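Local atomic coordinates of glyoxalase-related enzyme (Fulvimarina pelagi, PDB entry 3BQX), a protein that is of unknown function but belongs to the vicinal oxygen chelate (VOC) superfamily and is related to glyoxalases and bleomycin resistance proteins. Residues V77-E80 with T81-A84. Residues are numbered along the deposited sequence; the frame is centred on the assembly and turned at random.
Sequences VRAE and TEVA
Glu80, Thr81 and Glu82 carry the chain round a tight bend, a compact example of a strand's end turning into a helix. Ala79 to Glu82 form a type I beta turn, with Glu80 and Thr81 at its corners: Glu82 N gives a hydrogen bond to Ala79 O (2.9 Å), the donor lifted 49° out of the carbonyl plane. One residue on, Val83 N reaches Glu80 O only weakly, at 3.4 Å. Glu80 O also accepts a hydrogen bond of 2.6 Å from a water oxygen, which in turn accepts from Ala84 N and so links an i to i+4 pair. With chi2 bent to -47°, the Glu82 chain folds back so that OE2 receives a hydrogen bond from Thr81 OG1 (3.1 Å) on its anti lone pair. CG2 of Val77 meets CG2 of Val83 at 3.7 Å, the two side chains crossing at about a right angle. CB of Val77 also lies 3.8 Å from CB of Glu82, so the aliphatic root of the glutamate extends the apolar patch. With CG anti to the backbone N (chi1 -160°), Glu80 runs extended away from the turn and touches Phe125 and Leu109. Val83 lies on the sheet against those two residues and Ile123. Strand 71-76, helix 83-92 and strands 96-102, 109-114 and 120-125 form one beta-alpha-beta-beta-beta module, as in the VOC superfamily, and this loop is its strand-to-helix link.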
loop_
_atom_site.group_PDB
_atom_site.type_symbol
_atom_site.label_atom_id
_atom_site.label_comp_id
_atom_site.label_asym_id
_atom_site.label_seq_id
_atom_site.Cartn_x
_atom_site.Cartn_y
_atom_site.Cartn_z
ATOM N N VAL A 77 -8.191 12.809 6.312
ATOM C CA VAL A 77 -9.149 13.859 5.967
ATOM C C VAL A 77 -8.716 15.229 6.476
ATOM O O VAL A 77 -7.863 15.331 7.357
ATOM C CB VAL A 77 -10.546 13.512 6.520
ATOM C CG1 VAL A 77 -10.994 12.169 5.953
ATOM C CG2 VAL A 77 -10.509 13.459 8.039
ATOM N N ARG A 78 -9.327 16.282 5.933
ATOM C CA ARG A 78 -8.964 17.648 6.304
ATOM C C ARG A 78 -9.648 18.241 7.540
ATOM O O ARG A 78 -9.323 19.355 7.946
ATOM C CB ARG A 78 -9.172 18.578 5.103
ATOM C CG ARG A 78 -8.274 18.255 3.914
ATOM C CD ARG A 78 -8.442 19.278 2.800
ATOM N NE ARG A 78 -7.664 18.944 1.607
ATOM C CZ ARG A 78 -6.342 19.049 1.515
ATOM N NH1 ARG A 78 -5.629 19.483 2.546
ATOM N NH2 ARG A 78 -5.732 18.721 0.384
ATOM N N ALA A 79 -10.575 17.506 8.144
ATOM C CA ALA A 79 -11.263 17.988 9.339
ATOM C C ALA A 79 -11.812 16.813 10.140
ATOM O O ALA A 79 -12.239 15.814 9.566
ATOM C CB ALA A 79 -12.390 18.944 8.952
ATOM N N GLU A 80 -11.815 16.939 11.465
ATOM C CA GLU A 80 -12.298 15.863 12.325
ATOM C C GLU A 80 -13.727 15.454 12.009
ATOM O O GLU A 80 -14.091 14.292 12.172
ATOM C CB GLU A 80 -12.206 16.266 13.798
ATOM C CG GLU A 80 -12.230 15.093 14.754
ATOM C CD GLU A 80 -12.008 15.504 16.197
ATOM O OE1 GLU A 80 -11.042 16.252 16.463
ATOM O OE2 GLU A 80 -12.794 15.070 17.064
ATOM N N THR A 81 -14.531 16.410 11.555
ATOM C CA THR A 81 -15.928 16.146 11.227
ATOM C C THR A 81 -16.121 15.288 9.985
ATOM O O THR A 81 -17.244 14.908 9.664
ATOM C CB THR A 81 -16.709 17.454 10.999
ATOM O OG1 THR A 81 -16.089 18.203 9.945
ATOM C CG2 THR A 81 -16.739 18.284 12.265
ATOM N N GLU A 82 -15.033 14.985 9.284
ATOM C CA GLU A 82 -15.126 14.182 8.071
ATOM C C GLU A 82 -14.930 12.695 8.296
ATOM O O GLU A 82 -15.344 11.879 7.474
ATOM C CB GLU A 82 -14.103 14.659 7.041
ATOM C CG GLU A 82 -14.323 16.081 6.622
ATOM C CD GLU A 82 -15.776 16.340 6.309
ATOM O OE1 GLU A 82 -16.250 15.896 5.243
ATOM O OE2 GLU A 82 -16.447 16.972 7.150
ATOM N N VAL A 83 -14.300 12.340 9.408
ATOM C CA VAL A 83 -14.032 10.942 9.695
ATOM C C VAL A 83 -15.284 10.078 9.774
ATOM O O VAL A 83 -15.436 9.130 9.009
ATOM C CB VAL A 83 -13.233 10.787 11.002
ATOM C CG1 VAL A 83 -12.965 9.312 11.274
ATOM C CG2 VAL A 83 -11.918 11.552 10.897
ATOM N N ALA A 84 -16.182 10.414 10.695
ATOM C CA ALA A 84 -17.411 9.650 10.875
ATOM C C ALA A 84 -18.266 9.513 9.613
ATOM O O ALA A 84 -18.672 8.407 9.253
ATOM C CB ALA A 84 -18.241 10.259 12.004
HETATM O O HOH W 1 -16.042 12.566 12.644
#